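Local coordinates for activator of Hsp90 ATPase homologue 1/2-like C-terminal domain-containing protein (Enterococcus faecalis, PDB 2NN5) that is of unknown function but belongs to the AHA1 family, probably adopts the SRPBCC helix-grip fold, and has been seen to bind magnesium, at residues A[51-54]-A[55-59]; A[90-93]-A[94-97]; A[140-143]-A[144-148]; A[174-177]-A[178-182]. All coordinates share one frame; numbering follows the deposited sequence.

Interaction 1: A[51-54]-A[55-59]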
# COMPACT_ATOMS: atom_id res chain seq x y z
N ILE A 51 5.65 -13.07 0.59
CA ILE A 51 4.93 -11.80 0.59
C ILE A 51 3.95 -11.77 -0.58
O ILE A 51 2.86 -11.21 -0.46
CB ILE A 51 5.94 -10.66 0.53
CG1 ILE A 51 6.74 -10.65 1.84
CG2 ILE A 51 5.20 -9.34 0.27
CD1 ILE A 51 8.03 -9.91 1.72
N TRP A 52 4.31 -12.38 -1.71
CA TRP A 52 3.41 -12.40 -2.88
C TRP A 52 2.04 -13.01 -2.53
O TRP A 52 1.01 -12.58 -3.08
CB TRP A 52 4.05 -13.21 -3.99
CG TRP A 52 3.24 -13.31 -5.21
CD1 TRP A 52 2.59 -14.43 -5.68
CD2 TRP A 52 3.03 -12.29 -6.19
NE1 TRP A 52 1.99 -14.15 -6.88
CE2 TRP A 52 2.24 -12.84 -7.22
CE3 TRP A 52 3.42 -10.93 -6.29
CZ2 TRP A 52 1.81 -12.08 -8.35
CZ3 TRP A 52 3.01 -10.18 -7.41
CH2 TRP A 52 2.25 -10.77 -8.42
N ARG A 53 2.01 -13.96 -1.61
CA ARG A 53 0.72 -14.59 -1.26
C ARG A 53 -0.19 -13.57 -0.61
O ARG A 53 -1.40 -13.71 -0.74
CB ARG A 53 0.90 -15.80 -0.34
CG ARG A 53 1.84 -16.88 -1.02
CD ARG A 53 1.98 -18.16 -0.19
NE ARG A 53 0.65 -18.71 0.03
CZ ARG A 53 0.36 -19.65 0.95
NH1 ARG A 53 -0.90 -20.04 1.09
NH2 ARG A 53 1.34 -20.16 1.71
N TYR A 54 0.37 -12.57 0.10
CA TYR A 54 -0.47 -11.58 0.74
C TYR A 54 -1.07 -10.58 -0.25
O TYR A 54 -1.95 -9.81 0.15
CB TYR A 54 0.35 -10.83 1.82
CG TYR A 54 0.59 -11.73 3.02
CD1 TYR A 54 1.65 -12.65 3.01
CD2 TYR A 54 -0.23 -11.66 4.15
CE1 TYR A 54 1.85 -13.53 4.07
CE2 TYR A 54 0.00 -12.49 5.25
CZ TYR A 54 1.04 -13.42 5.19
OH TYR A 54 1.24 -14.28 6.25
N LEU A 55 -0.61 -10.62 -1.51
CA LEU A 55 -1.21 -9.77 -2.53
C LEU A 55 -2.18 -10.56 -3.42
O LEU A 55 -2.83 -9.96 -4.28
CB LEU A 55 -0.14 -9.19 -3.47
CG LEU A 55 0.90 -8.32 -2.78
CD1 LEU A 55 2.07 -7.95 -3.69
CD2 LEU A 55 0.25 -7.08 -2.28
N THR A 56 -2.19 -11.90 -3.30
CA THR A 56 -2.82 -12.75 -4.31
C THR A 56 -3.77 -13.80 -3.73
O THR A 56 -4.31 -14.58 -4.49
CB THR A 56 -1.79 -13.46 -5.20
OG1 THR A 56 -0.86 -14.15 -4.35
CG2 THR A 56 -1.07 -12.43 -6.04
N GLU A 57 -3.99 -13.77 -2.41
CA GLU A 57 -4.91 -14.73 -1.75
C GLU A 57 -5.83 -14.00 -0.81
O GLU A 57 -5.37 -13.22 0.03
CB GLU A 57 -4.13 -15.82 -1.00
CG GLU A 57 -3.13 -16.58 -1.91
CD GLU A 57 -2.30 -17.64 -1.25
OE1 GLU A 57 -2.62 -18.08 -0.10
OE2 GLU A 57 -1.31 -18.02 -1.88
N THR A 58 -7.14 -14.21 -0.95
CA THR A 58 -8.08 -13.36 -0.22
C THR A 58 -7.87 -13.45 1.30
O THR A 58 -7.91 -12.44 2.02
CB THR A 58 -9.50 -13.72 -0.57
OG1 THR A 58 -9.69 -13.38 -1.95
CG2 THR A 58 -10.52 -12.96 0.28
N ASP A 59 -7.61 -14.65 1.81
CA ASP A 59 -7.54 -14.77 3.27
C ASP A 59 -6.34 -14.03 3.83
O ASP A 59 -6.35 -13.60 5.00
CB ASP A 59 -7.49 -16.22 3.66
CG ASP A 59 -8.84 -16.94 3.46
OD1 ASP A 59 -9.88 -16.30 3.13
OD2 ASP A 59 -8.84 -18.17 3.69
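Trp52 holds CG anti to the backbone N (chi1 180°), while Thr56 has its OG1 between the backbone N and the carbonyl carbon (chi1 53°). Together these settings lay the threonine methyl over the indole and turn its hydroxyl onto the carbonyl of the same tryptophan. This is the last turn of helix 48-56, just before helix 58-64; the two short helices link strand 35-44 to strand 68-72 in what is consistent with the helix-grip fold of the SRPBCC group. The methyl makes a CH-pi contact, with Thr56 CG2 3.8 Å from the centroid of the five-membered ring of Trp52. Leu55 CD1 approaches the benzene part of the indole obliquely, 4.2 Å from Trp52 CE3. Trp52 O is gripped twice, by Leu55 N at 3.0 Å and by Thr56 OG1 at 2.8 Å, the donors coming from opposite faces of the carbonyl plane. Thr56 N bonds Arg53 O at 3.2 Å; like the bond of Leu55 N, it reaches back three residues. Leu55 also packs on Phe112 and Leu114 of strand 108-116, while its O takes a hydrogen bond from Trp79 NE1. Outward, Arg53 bends its chain at CG-CD and grips Glu57 side-on, with the guanidinium and carboxylate planes 44° apart. In this salt bridge Arg53 NE reaches Glu57 OE2, which lies near the guanidinium plane, at 2.8 Å, and Arg53 NH1 meets the syn lone pair of Glu57 OE1 at 2.9 Å.

Interaction 2: A[90-93]-A[94-97]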
# COMPACT_ATOMS: atom_id res chain seq x y z
N MSE A 90 -11.04 -3.69 -9.50
CA MSE A 90 -9.79 -2.95 -9.69
C MSE A 90 -8.88 -3.77 -10.61
O MSE A 90 -8.18 -4.67 -10.14
CB MSE A 90 -9.13 -2.75 -8.33
CG MSE A 90 -10.06 -2.07 -7.32
SE MSE A 90 -9.38 -2.12 -5.49
CE MSE A 90 -10.37 -0.56 -4.87
N PRO A 91 -8.96 -3.52 -11.92
CA PRO A 91 -8.17 -4.34 -12.81
C PRO A 91 -6.65 -4.22 -12.59
O PRO A 91 -6.12 -3.14 -12.30
CB PRO A 91 -8.59 -3.85 -14.21
CG PRO A 91 -9.96 -3.24 -13.98
CD PRO A 91 -9.87 -2.62 -12.64
N PHE A 92 -5.95 -5.34 -12.72
CA PHE A 92 -4.48 -5.31 -12.73
C PHE A 92 -4.01 -4.64 -14.01
O PHE A 92 -4.50 -4.94 -15.10
CB PHE A 92 -3.88 -6.70 -12.71
CG PHE A 92 -4.18 -7.49 -11.45
CD1 PHE A 92 -4.71 -6.88 -10.29
CD2 PHE A 92 -3.91 -8.87 -11.40
CE1 PHE A 92 -4.89 -7.62 -9.11
CE2 PHE A 92 -4.12 -9.58 -10.26
CZ PHE A 92 -4.64 -8.99 -9.09
N THR A 93 -3.03 -3.75 -13.89
CA THR A 93 -2.45 -3.12 -15.05
C THR A 93 -1.11 -3.77 -15.37
O THR A 93 -0.57 -3.58 -16.47
CB THR A 93 -2.26 -1.59 -14.80
OG1 THR A 93 -1.44 -1.41 -13.62
CG2 THR A 93 -3.64 -0.90 -14.59
N ASP A 94 -0.56 -4.56 -14.44
CA ASP A 94 0.65 -5.33 -14.73
C ASP A 94 0.74 -6.48 -13.70
O ASP A 94 0.26 -6.35 -12.56
CB ASP A 94 1.89 -4.46 -14.61
CG ASP A 94 2.88 -4.75 -15.73
OD1 ASP A 94 2.69 -5.75 -16.49
OD2 ASP A 94 3.81 -3.96 -15.87
N TYR A 95 1.34 -7.58 -14.10
CA TYR A 95 1.34 -8.79 -13.28
C TYR A 95 2.53 -9.66 -13.64
O TYR A 95 2.65 -10.06 -14.78
CB TYR A 95 0.04 -9.58 -13.54
CG TYR A 95 -0.12 -10.79 -12.65
CD1 TYR A 95 -0.83 -10.72 -11.44
CD2 TYR A 95 0.40 -12.03 -13.04
CE1 TYR A 95 -0.99 -11.87 -10.62
CE2 TYR A 95 0.24 -13.16 -12.23
CZ TYR A 95 -0.46 -13.07 -11.04
OH TYR A 95 -0.63 -14.17 -10.24
N ALA A 96 3.43 -9.87 -12.67
CA ALA A 96 4.51 -10.84 -12.85
C ALA A 96 4.62 -11.62 -11.56
O ALA A 96 4.97 -11.07 -10.54
CB ALA A 96 5.82 -10.16 -13.20
N GLU A 97 4.28 -12.92 -11.63
CA GLU A 97 4.27 -13.78 -10.46
C GLU A 97 5.50 -13.60 -9.60
O GLU A 97 6.65 -13.75 -10.06
CB GLU A 97 4.19 -15.23 -10.93
CG GLU A 97 3.95 -16.26 -9.85
CD GLU A 97 3.86 -17.65 -10.45
OE1 GLU A 97 3.89 -18.62 -9.68
OE2 GLU A 97 3.76 -17.75 -11.71
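Phe92 and Tyr95 stand side by side on one face of the chain, their rings pointing the same way and their planes only 11° apart. They do not stack. The rings meet rim to rim, neither over the face of the other, with centroids 5.8 Å apart and Phe92 CD2 touching Tyr95 CD1 at 3.6 Å. Tyr95 places CG anti to its own N (chi1 -175°), and Phe92 sets its CG anti to the carbonyl carbon; from these different starting points the two rings arrive nearly parallel. This is the packed side. Phe92 is buried and meets Trp79 edge-to-face, and Tyr95 meets the indole of Trp52 in the same manner, which ties the strand to helix 48-56.

The other side is looser and faces solvent. Thr93 is exposed there, and Asp94 turns its side chain away; Asp94 OD1 takes a weak hydrogen bond from Tyr95 N at 3.3 Å, the N-H off line at 133°. Asp94 also packs on Tyr100 of strand 100-105.

Two aromatics three residues apart could not share a face of a regular strand. Here Thr93 and Asp94 both face Gly102 of the neighbouring strand, and the extra residue shifts the phase as the chain turns a corner at Thr93: a classic beta bulge in strand 86-96 of the antiparallel sheet.

Interaction 3: A[140-143]-A[144-148]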
# COMPACT_ATOMS: atom_id res chain seq x y z
N LYS A 140 -4.99 11.90 2.34
CA LYS A 140 -5.69 10.88 3.14
C LYS A 140 -5.52 9.51 2.54
O LYS A 140 -5.42 8.51 3.26
CB LYS A 140 -7.19 11.17 3.30
CG LYS A 140 -7.50 12.28 4.25
CD LYS A 140 -9.00 12.38 4.60
CE LYS A 140 -9.96 11.76 3.59
NZ LYS A 140 -10.30 10.31 3.82
N ASP A 141 -5.48 9.43 1.22
CA ASP A 141 -5.29 8.13 0.57
C ASP A 141 -3.88 7.63 0.86
O ASP A 141 -3.73 6.44 1.22
CB ASP A 141 -5.51 8.25 -0.92
CG ASP A 141 -5.49 6.91 -1.59
OD1 ASP A 141 -6.54 6.22 -1.56
OD2 ASP A 141 -4.42 6.52 -2.10
N ILE A 142 -2.85 8.51 0.74
CA ILE A 142 -1.48 8.15 1.09
C ILE A 142 -1.34 7.72 2.56
O ILE A 142 -0.67 6.70 2.85
CB ILE A 142 -0.53 9.31 0.74
CG1 ILE A 142 -0.46 9.46 -0.80
CG2 ILE A 142 0.86 9.05 1.33
CD1 ILE A 142 0.16 10.79 -1.29
N ALA A 143 -1.99 8.45 3.48
CA ALA A 143 -1.98 8.07 4.89
C ALA A 143 -2.55 6.67 5.03
O ALA A 143 -2.00 5.83 5.73
CB ALA A 143 -2.81 9.06 5.69
N GLY A 144 -3.66 6.40 4.33
CA GLY A 144 -4.27 5.06 4.42
C GLY A 144 -3.32 3.96 3.95
O GLY A 144 -3.20 2.91 4.58
N TRP A 145 -2.64 4.19 2.82
CA TRP A 145 -1.67 3.21 2.35
C TRP A 145 -0.51 3.02 3.31
O TRP A 145 -0.08 1.88 3.54
CB TRP A 145 -1.12 3.60 0.96
CG TRP A 145 -2.12 3.23 -0.10
CD1 TRP A 145 -2.87 4.05 -0.90
CD2 TRP A 145 -2.52 1.87 -0.42
NE1 TRP A 145 -3.71 3.29 -1.71
CE2 TRP A 145 -3.51 1.95 -1.44
CE3 TRP A 145 -2.07 0.60 -0.01
CZ2 TRP A 145 -4.09 0.81 -2.00
CZ3 TRP A 145 -2.68 -0.54 -0.55
CH2 TRP A 145 -3.65 -0.42 -1.54
N SER A 146 -0.01 4.10 3.90
CA SER A 146 1.11 3.95 4.84
C SER A 146 0.70 3.06 6.01
O SER A 146 1.50 2.19 6.45
CB SER A 146 1.56 5.34 5.30
OG SER A 146 2.11 6.02 4.19
N ILE A 147 -0.56 3.22 6.47
CA ILE A 147 -1.07 2.46 7.62
C ILE A 147 -1.24 0.99 7.23
O ILE A 147 -0.83 0.08 7.99
CB ILE A 147 -2.39 3.10 8.18
CG1 ILE A 147 -2.07 4.50 8.73
CG2 ILE A 147 -3.04 2.17 9.20
CD1 ILE A 147 -3.28 5.44 8.93
N VAL A 148 -1.90 0.73 6.08
CA VAL A 148 -2.12 -0.69 5.79
C VAL A 148 -0.82 -1.39 5.39
O VAL A 148 -0.70 -2.60 5.64
CB VAL A 148 -3.27 -0.96 4.73
CG1 VAL A 148 -4.58 -0.43 5.22
CG2 VAL A 148 -2.89 -0.38 3.39
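Ile142 O takes the backbone bond from Ser146 N at 2.9 Å, one of the shortest in this contact, the donor lying nearly along the C=O axis. Ser146 OG comes within 3.2 Å of Ile142 O in the conformer given, but a bond there is not settled, because the hydroxyl also pairs with Tyr175 OH of helix 168-182. Regular helical bonds run alongside, Gly144 N to Lys140 O at 2.9 Å and Trp145 N to Asp141 O at 3.0 Å.

On the inward side Asp141 and Trp145 lie next to each other and point the same way. Asp141 swings CG anti to the backbone N (chi1 -173°), which brings OD2 to the indole edge, in the ring plane, 3.2 Å from Trp145 CD1. The carboxylate is turned 66° to the ring. Its other oxygen, OD1, accepts a hydrogen bond from Trp105 NE1. The rings of Trp105 and Phe65 meet Trp145 edge-to-face, and Phe126 touches it too.

Round the helix, Ile147 folds its longer branch back over the preceding turn, CG1 3.3 Å from Ala143 O. Its side chain is about 6 Å from that of Glu164, which binds magnesium in a structure of this protein, though not in this chain. Trp145 packs on strands 108-116 and 121-130, and Asp141 and Ile142 on 121-130, which sets helix 138-157 against the antiparallel sheet, consistent with the helix-grip fold.

Interaction 4: A[174-177]-A[178-182]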
# COMPACT_ATOMS: atom_id res chain seq x y z
N HIS A 174 0.37 14.83 8.74
CA HIS A 174 1.73 14.67 8.26
C HIS A 174 1.80 14.64 6.74
O HIS A 174 2.61 15.33 6.13
CB HIS A 174 2.32 13.40 8.80
CG HIS A 174 3.67 13.09 8.25
ND1 HIS A 174 3.90 12.15 7.27
CD2 HIS A 174 4.89 13.55 8.60
CE1 HIS A 174 5.20 12.05 7.04
NE2 HIS A 174 5.82 12.93 7.80
N TYR A 175 0.91 13.86 6.14
CA TYR A 175 0.91 13.77 4.70
C TYR A 175 0.36 15.01 4.02
O TYR A 175 0.83 15.36 2.93
CB TYR A 175 0.24 12.49 4.21
CG TYR A 175 1.14 11.28 4.49
CD1 TYR A 175 2.35 11.14 3.84
CD2 TYR A 175 0.81 10.37 5.45
CE1 TYR A 175 3.22 10.06 4.08
CE2 TYR A 175 1.65 9.28 5.72
CZ TYR A 175 2.86 9.12 5.06
OH TYR A 175 3.68 8.05 5.39
N LEU A 176 -0.58 15.70 4.67
CA LEU A 176 -1.02 16.99 4.16
C LEU A 176 0.18 17.94 4.02
O LEU A 176 0.31 18.61 3.02
CB LEU A 176 -2.09 17.63 5.07
CG LEU A 176 -2.66 18.97 4.57
CD1 LEU A 176 -3.09 18.92 3.11
CD2 LEU A 176 -3.82 19.43 5.48
N GLU A 177 1.04 17.99 5.06
CA GLU A 177 2.18 18.92 5.01
C GLU A 177 3.18 18.50 3.92
O GLU A 177 3.77 19.35 3.21
CB GLU A 177 2.90 18.98 6.38
CG GLU A 177 2.06 19.58 7.45
CD GLU A 177 2.64 19.31 8.85
OE1 GLU A 177 3.51 18.38 9.05
OE2 GLU A 177 2.20 20.03 9.76
N LYS A 178 3.37 17.18 3.75
CA LYS A 178 4.29 16.71 2.68
C LYS A 178 3.76 17.18 1.31
O LYS A 178 4.54 17.62 0.48
CB LYS A 178 4.41 15.18 2.68
CG LYS A 178 5.27 14.66 3.82
CD LYS A 178 6.78 14.93 3.51
CE LYS A 178 7.65 14.18 4.52
NZ LYS A 178 9.11 14.32 4.20
N LEU A 179 2.45 17.00 1.06
CA LEU A 179 1.91 17.35 -0.26
C LEU A 179 1.86 18.87 -0.48
O LEU A 179 2.07 19.36 -1.59
CB LEU A 179 0.53 16.71 -0.46
CG LEU A 179 0.42 15.20 -0.41
CD1 LEU A 179 -0.88 14.70 -1.06
CD2 LEU A 179 1.62 14.57 -1.05
N THR A 180 1.54 19.59 0.57
CA THR A 180 1.44 21.01 0.49
C THR A 180 2.83 21.59 0.11
O THR A 180 2.96 22.57 -0.64
CB THR A 180 0.87 21.40 1.85
OG1 THR A 180 -0.56 21.52 1.76
CG2 THR A 180 1.51 22.57 2.46
N ASN A 181 3.87 20.96 0.64
CA ASN A 181 5.20 21.41 0.32
C ASN A 181 5.56 21.26 -1.16
O ASN A 181 6.45 21.97 -1.68
CB ASN A 181 6.21 20.69 1.20
CG ASN A 181 7.47 21.49 1.38
OD1 ASN A 181 8.46 21.18 0.77
ND2 ASN A 181 7.41 22.55 2.17
N LEU A 182 4.87 20.36 -1.88
CA LEU A 182 5.13 20.16 -3.33
C LEU A 182 4.60 21.30 -4.18
O LEU A 182 5.01 21.47 -5.33
CB LEU A 182 4.43 18.89 -3.83
CG LEU A 182 4.98 17.58 -3.28
CD1 LEU A 182 4.09 16.44 -3.78
CD2 LEU A 182 6.38 17.34 -3.81
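His174 has Lys178 on one face of its imidazole, the lysine CG lying 4.1 Å above the ring plane and displaced toward the rim. The edge of the same imidazole meets Tyr175: the phenol carbon CZ is in the imidazole plane, and the imidazole edge sits over the centre of the tyrosine ring. The imidazole thus has the lysine chain over a face and the phenol ring at its edge. Lys178 reaches its place because the chain is bent at chi2 (-75°), which runs the aliphatic part alongside the imidazole; its CG also touches His174 O at 3.6 Å.

Underneath, the backbone is plain alpha helix. Lys178 N bonds His174 O at 3.1 Å, Leu179 N bonds Tyr175 O at 3.0 Å, and Thr180 N bonds Leu176 O at 2.9 Å. Leu179 covers the second of these carbonyls with its branch point, CG lying 3.4 Å from Tyr175 O. Asn181 N closes the series on Glu177 O at 3.0 Å, on a side where Glu177, Thr180 and Asn181 are all exposed.

The buried side is carried by Tyr175 and Leu179. The tyrosine OH bonds Asp27 OD2, and its ring packs on Phe29. Leu179 also touches Phe29 and reaches across to His139, so helix 168-182 packs against both helix 138-157 and strand 28-32, one of the two edge strands of the sheet.

Overall arrangement
All four contacts are local, but they sit at different depths. Interaction 3 lies closest to the middle of the chain, in the helix against the sheet, where a carboxylate is held among aromatic rings. Interaction 1 is also largely buried, though it carries a salt bridge on its exposed side. Interactions 2 and 4 are only partly buried, one a ring pair at a strand bulge, the other a helix with one buried flank and one exposed. Interactions 1 and 2 touch, Trp52 CZ2 lying 3.6 Å from Tyr95 CE1. Interactions 3 and 4 lie on successive helices that touch, with Ile142 CG2 3.6 Å from Tyr175 CD1. The centres of interactions 1 and 4 lie about 31 Å apart.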